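Local atomic coordinates of putative phthiocerol dimycocerosate transporter LppX (Mycobacterium tuberculosis, PDB entry 2BYO), a protein that probably carries phthiocerol dimycocerosates, lipids of the mycobacterial cell wall, from the cell membrane towards the outer membrane. Residues Q197-W200 with N201-V204; A26-R29 with Q30-D33. One frame throughout, in Å; residues are numbered along the deposited sequence.

Interaction 1 (Q197-W200 with N201-V204); sequences QSKW and NEPV
The carbonyl oxygen of Lys199 is gripped twice. Glu202 N donates to Lys199 O at 3.0 Å with an N-H...O angle of 164°, reaching it from above the carbonyl plane, and a water donates to the same oxygen at 2.6 Å. The amide bond closes a type II beta turn from Lys199 to Glu202, in which Trp200 takes a polyproline-like backbone and Asn201 a left-handed one. The water also donates to Glu202 O, bridging the two ends of the turn.

The side chains of these end residues meet as well. Glu202 CG stands anti to the carbonyl carbon (chi1 -63°), and the extended chain beyond it returns the carboxylate over Lys199, with CD 3.6 Å from Lys199 CA. The lysine crosses it at about a right angle and bends at chi3 and chi4, which brings Lys199 NZ to 3.2 Å from Glu202 OE1 in a salt bridge whose hydrogen bond is weak. On the other branch, a second water donates to Glu202 OE2 and Trp200 O, at 2.9 Å from each.

The indole of Trp200 leads away from the turn. Its NE1 donates in the ring plane to a lone pair of Gln197 OE1, 3.0 Å away, while Ser198 CA lies over one face near the rim; His180 stacks on the ring. Gln197 touches the bound docosahexaenoic acid, so the tryptophan holds a pocket residue from the second shell. Asn201 OD1 turns instead to Thr39 N, tying the turn to the residue just before strand 40-49.

One straight amide bond and two water bridges thus link the parts of the turn, while the ion pair, lying at the surface, probably adds only modestly to its stability.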
ATOM      1  N   GLN A 197       0.851  -6.931  -3.601  1.00 25.07           N
ATOM      2  CA  GLN A 197       1.684  -7.798  -2.758  1.00 24.70           C
ATOM      3  C   GLN A 197       2.023  -9.119  -3.458  1.00 24.19           C
ATOM      4  O   GLN A 197       1.235  -9.644  -4.257  1.00 23.40           O
ATOM      5  CB  GLN A 197       0.969  -8.135  -1.440  1.00 24.75           C
ATOM      6  CG  GLN A 197       0.685  -6.954  -0.519  1.00 27.09           C
ATOM      7  CD  GLN A 197      -0.017  -7.363   0.766  1.00 27.15           C
ATOM      8  OE1 GLN A 197      -0.072  -8.547   1.119  1.00 28.23           O
ATOM      9  NE2 GLN A 197      -0.543  -6.381   1.481  1.00 29.66           N
ATOM     10  N   SER A 198       3.183  -9.666  -3.104  1.00 24.36           N
ATOM     11  CA  SER A 198       3.606 -10.998  -3.535  1.00 24.32           C
ATOM     12  C   SER A 198       4.689 -11.495  -2.591  1.00 24.85           C
ATOM     13  O   SER A 198       5.109 -10.779  -1.679  1.00 25.12           O
ATOM     14  CB  SER A 198       4.129 -10.951  -4.974  1.00 23.82           C
ATOM     15  OG  SER A 198       5.206 -10.031  -5.086  1.00 25.32           O
ATOM     16  N   LYS A 199       5.148 -12.719  -2.817  1.00 25.90           N
ATOM     17  CA  LYS A 199       6.300 -13.286  -2.086  1.00 26.92           C
ATOM     18  C   LYS A 199       6.087 -13.327  -0.575  1.00 26.61           C
ATOM     19  O   LYS A 199       7.019 -13.186   0.213  1.00 26.46           O
ATOM     20  CB  LYS A 199       7.599 -12.545  -2.442  1.00 28.35           C
ATOM     21  CG  LYS A 199       7.850 -12.463  -3.966  1.00 28.92           C
ATOM     22  CD  LYS A 199       9.258 -12.008  -4.292  1.00 29.28           C
ATOM     23  CE  LYS A 199      10.276 -13.131  -4.220  1.00 31.05           C
ATOM     24  NZ  LYS A 199      10.220 -14.044  -5.397  1.00 31.32           N
ATOM     25  N   TRP A 200       4.838 -13.549  -0.187  1.00 27.23           N
ATOM     26  CA  TRP A 200       4.451 -13.580   1.216  1.00 27.20           C
ATOM     27  C   TRP A 200       5.311 -14.578   1.963  1.00 28.16           C
ATOM     28  O   TRP A 200       5.374 -15.743   1.579  1.00 28.83           O
ATOM     29  CB  TRP A 200       2.978 -13.973   1.349  1.00 27.30           C
ATOM     30  CG  TRP A 200       2.047 -13.024   0.616  1.00 26.83           C
ATOM     31  CD1 TRP A 200       1.518 -11.855   1.096  1.00 26.39           C
ATOM     32  CD2 TRP A 200       1.543 -13.172  -0.726  1.00 27.10           C
ATOM     33  NE1 TRP A 200       0.707 -11.269   0.137  1.00 25.98           N
ATOM     34  CE2 TRP A 200       0.703 -12.055  -0.985  1.00 24.82           C
ATOM     35  CE3 TRP A 200       1.707 -14.146  -1.727  1.00 25.94           C
ATOM     36  CZ2 TRP A 200       0.046 -11.877  -2.206  1.00 25.00           C
ATOM     37  CZ3 TRP A 200       1.046 -13.973  -2.943  1.00 25.63           C
ATOM     38  CH2 TRP A 200       0.225 -12.840  -3.170  1.00 26.03           C
ATOM     39  N   ASN A 201       5.980 -14.101   3.014  1.00 28.13           N
ATOM     40  CA  ASN A 201       6.796 -14.924   3.881  1.00 30.37           C
ATOM     41  C   ASN A 201       7.978 -15.623   3.196  1.00 30.56           C
ATOM     42  O   ASN A 201       8.551 -16.571   3.736  1.00 32.18           O
ATOM     43  CB  ASN A 201       5.914 -15.905   4.665  1.00 31.46           C
ATOM     44  CG  ASN A 201       4.999 -15.200   5.656  1.00 33.70           C
ATOM     45  OD1 ASN A 201       5.343 -14.148   6.188  1.00 33.60           O
ATOM     46  ND2 ASN A 201       3.844 -15.788   5.923  1.00 32.61           N
ATOM     47  N   GLU A 202       8.369 -15.131   2.022  1.00 29.87           N
ATOM     48  CA  GLU A 202       9.616 -15.563   1.397  1.00 31.00           C
ATOM     49  C   GLU A 202      10.721 -14.672   1.963  1.00 32.91           C
ATOM     50  O   GLU A 202      10.528 -13.467   2.109  1.00 33.71           O
ATOM     51  CB  GLU A 202       9.528 -15.477  -0.128  1.00 29.40           C
ATOM     52  CG  GLU A 202       8.456 -16.421  -0.704  1.00 28.79           C
ATOM     53  CD  GLU A 202       8.267 -16.316  -2.214  1.00 28.28           C
ATOM     54  OE1 GLU A 202       9.191 -15.884  -2.929  1.00 30.89           O
ATOM     55  OE2 GLU A 202       7.172 -16.664  -2.694  1.00 29.05           O
ATOM     56  N   PRO A 203      11.869 -15.259   2.308  1.00 35.30           N
ATOM     57  CA  PRO A 203      12.881 -14.506   3.037  1.00 38.25           C
ATOM     58  C   PRO A 203      13.450 -13.325   2.246  1.00 38.87           C
ATOM     59  O   PRO A 203      13.484 -13.353   1.025  1.00 39.26           O
ATOM     60  CB  PRO A 203      13.954 -15.563   3.360  1.00 41.50           C
ATOM     61  CG  PRO A 203      13.722 -16.674   2.421  1.00 39.98           C
ATOM     62  CD  PRO A 203      12.280 -16.647   2.049  1.00 37.34           C
ATOM     63  N   VAL A 204      13.832 -12.272   2.953  1.00 40.42           N
ATOM     64  CA  VAL A 204      14.314 -11.039   2.332  1.00 40.81           C
ATOM     65  C   VAL A 204      15.607 -10.642   3.009  1.00 43.77           C
ATOM     66  O   VAL A 204      15.851 -11.004   4.157  1.00 43.88           O
ATOM     67  CB  VAL A 204      13.285  -9.857   2.456  1.00 39.14           C
ATOM     68  CG1 VAL A 204      12.000 -10.163   1.723  1.00 35.63           C
ATOM     69  CG2 VAL A 204      12.989  -9.491   3.927  1.00 40.72           C
TER
HETATM   70  O   HOH W   1       9.061 -11.601   0.607  1.00 26.92           O
HETATM   71  O   HOH W   2       4.765 -16.779  -1.093  1.00 38.77           O

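Interaction 2 (A26-R29 with Q30-D33); sequences AEIR and QSLD
Ile28 and Ser31 meet through backbone and hydroxyl along one continuous stretch of helix 22-36. Four i to i+4 amide bonds carry the helix across the contact, onto the carbonyls of residues 26 to 29; the shortest is Asp33 N to Arg29 O at 2.9 Å, the longest Ser31 N to Glu27 O at 3.3 Å.

One side chain joins this pattern. A chi1 of 71° sets Ser31 OG between its own backbone N and carbonyl carbon, from where it donates to Ile28 O at 2.9 Å. Leu32 N also donates to Ile28 O, at 3.0 Å. The amide comes nearly along the C=O direction and the hydroxyl at a C=O...O angle of 128°, so a single carbonyl of a buried residue serves both, and the serine hydroxyl spends its proton within its own helix.

Among the apolar side chains, Ile28 and Leu32 lie side by side pointing the same way, with Ile28 CG2 4.2 Å from Leu32 CG. Asp33 packs against the backbone one turn back, its CB 3.4 Å from Arg29 O.

The helix rests against strand 167-174, where Ile28 packs on Val171 and both Glu27 and Ser31 on Ile173. Arg29 and Leu32 touch Leu125, and Ile28 and Leu32 together border the docosahexaenoic acid held in the half-barrel.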
ATOM      1  N   ALA A  26     -16.258  -8.190   6.574  1.00 31.05           N
ATOM      2  CA  ALA A  26     -15.629  -9.324   7.223  1.00 31.06           C
ATOM      3  C   ALA A  26     -14.522  -9.886   6.341  1.00 30.42           C
ATOM      4  O   ALA A  26     -13.440 -10.208   6.831  1.00 30.81           O
ATOM      5  CB  ALA A  26     -16.659 -10.393   7.535  1.00 31.33           C
ATOM      6  N   GLU A  27     -14.798 -10.005   5.042  1.00 29.42           N
ATOM      7  CA  GLU A  27     -13.824 -10.524   4.095  1.00 27.85           C
ATOM      8  C   GLU A  27     -12.620  -9.599   3.981  1.00 28.07           C
ATOM      9  O   GLU A  27     -11.490 -10.072   3.900  1.00 25.85           O
ATOM     10  CB  GLU A  27     -14.464 -10.752   2.725  1.00 27.69           C
ATOM     11  CG  GLU A  27     -13.551 -11.385   1.670  1.00 27.25           C
ATOM     12  CD  GLU A  27     -13.141 -12.815   2.001  1.00 28.31           C
ATOM     13  OE1 GLU A  27     -12.438 -13.435   1.176  1.00 30.98           O
ATOM     14  OE2 GLU A  27     -13.515 -13.332   3.070  1.00 26.82           O
ATOM     15  N   ILE A  28     -12.847  -8.285   3.980  1.00 28.72           N
ATOM     16  CA  ILE A  28     -11.718  -7.345   3.970  1.00 29.26           C
ATOM     17  C   ILE A  28     -10.896  -7.459   5.267  1.00 29.78           C
ATOM     18  O   ILE A  28      -9.663  -7.424   5.231  1.00 29.71           O
ATOM     19  CB  ILE A  28     -12.167  -5.884   3.777  1.00 29.94           C
ATOM     20  CG1 ILE A  28     -12.864  -5.713   2.422  1.00 28.53           C
ATOM     21  CG2 ILE A  28     -10.955  -4.940   3.873  1.00 29.48           C
ATOM     22  CD1 ILE A  28     -13.643  -4.430   2.312  1.00 30.13           C
ATOM     23  N   ARG A  29     -11.563  -7.595   6.407  1.00 31.44           N
ATOM     24  CA  ARG A  29     -10.839  -7.785   7.669  1.00 34.98           C
ATOM     25  C   ARG A  29      -9.988  -9.054   7.666  1.00 33.42           C
ATOM     26  O   ARG A  29      -8.890  -9.059   8.215  1.00 34.16           O
ATOM     27  CB  ARG A  29     -11.774  -7.800   8.864  1.00 37.33           C
ATOM     28  CG  ARG A  29     -12.112  -6.433   9.366  1.00 42.72           C
ATOM     29  CD  ARG A  29     -13.093  -6.523  10.516  1.00 46.12           C
ATOM     30  NE  ARG A  29     -13.168  -5.274  11.276  1.00 52.83           N
ATOM     31  CZ  ARG A  29     -14.232  -4.466  11.343  1.00 56.78           C
ATOM     32  NH1 ARG A  29     -14.160  -3.360  12.084  1.00 59.56           N
ATOM     33  NH2 ARG A  29     -15.370  -4.743  10.699  1.00 56.82           N
ATOM     34  N   GLN A  30     -10.482 -10.118   7.043  1.00 32.61           N
ATOM     35  CA  GLN A  30      -9.671 -11.319   6.851  1.00 32.42           C
ATOM     36  C   GLN A  30      -8.362 -11.022   6.095  1.00 31.30           C
ATOM     37  O   GLN A  30      -7.314 -11.551   6.471  1.00 29.74           O
ATOM     38  CB  GLN A  30     -10.457 -12.406   6.123  1.00 31.73           C
ATOM     39  CG  GLN A  30     -11.585 -13.027   6.931  1.00 33.95           C
ATOM     40  CD  GLN A  30     -11.140 -14.167   7.854  1.00 37.46           C
ATOM     41  OE1 GLN A  30     -10.002 -14.625   7.803  1.00 38.19           O
ATOM     42  NE2 GLN A  30     -12.055 -14.632   8.692  1.00 39.78           N
ATOM     43  N   SER A  31      -8.409 -10.196   5.041  1.00 30.54           N
ATOM     44  CA  SER A  31      -7.179  -9.882   4.291  1.00 30.70           C
ATOM     45  C   SER A  31      -6.257  -8.964   5.066  1.00 30.89           C
ATOM     46  O   SER A  31      -5.043  -9.096   4.965  1.00 31.47           O
ATOM     47  CB  SER A  31      -7.442  -9.289   2.893  1.00 30.52           C
ATOM     48  OG  SER A  31      -7.940  -7.966   2.969  1.00 35.41           O
ATOM     49  N   LEU A  32      -6.827  -8.037   5.833  1.00 32.14           N
ATOM     50  CA  LEU A  32      -6.022  -7.125   6.647  1.00 33.02           C
ATOM     51  C   LEU A  32      -5.340  -7.876   7.783  1.00 33.54           C
ATOM     52  O   LEU A  32      -4.180  -7.614   8.088  1.00 34.78           O
ATOM     53  CB  LEU A  32      -6.876  -5.976   7.193  1.00 34.83           C
ATOM     54  CG  LEU A  32      -7.454  -4.995   6.160  1.00 35.60           C
ATOM     55  CD1 LEU A  32      -8.181  -3.865   6.856  1.00 37.07           C
ATOM     56  CD2 LEU A  32      -6.369  -4.430   5.250  1.00 37.05           C
ATOM     57  N   ASP A  33      -6.044  -8.824   8.396  1.00 33.86           N
ATOM     58  CA  ASP A  33      -5.440  -9.690   9.408  1.00 35.08           C
ATOM     59  C   ASP A  33      -4.336 -10.573   8.822  1.00 34.23           C
ATOM     60  O   ASP A  33      -3.288 -10.740   9.437  1.00 35.21           O
ATOM     61  CB  ASP A  33      -6.494 -10.553  10.090  1.00 36.91           C
ATOM     62  CG  ASP A  33      -7.400  -9.749  11.005  1.00 39.45           C
ATOM     63  OD1 ASP A  33      -7.023  -8.623  11.408  1.00 42.35           O
ATOM     64  OD2 ASP A  33      -8.486 -10.250  11.330  1.00 43.11           O
TER

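In the fold
Interactions 1 and 2 occupy separate elements: the turn after strand 191-198 and helix 22-36, with centres about 19 Å apart and no atoms touching. Interaction 1 is a surface contact, where water bridges and a surface ion pair supplement a turn bond. Interaction 2 is partly buried; regular helix bonds and an internal serine-carbonyl bond serve its polar groups, while Ile28 and Leu32 touch the lipid. The two are nonetheless related through the same fatty acid. Interaction 2 borders it directly, from the helix, whereas interaction 1 reaches it only through Gln197 at the end of a strand, which Trp200 holds by a hydrogen bond.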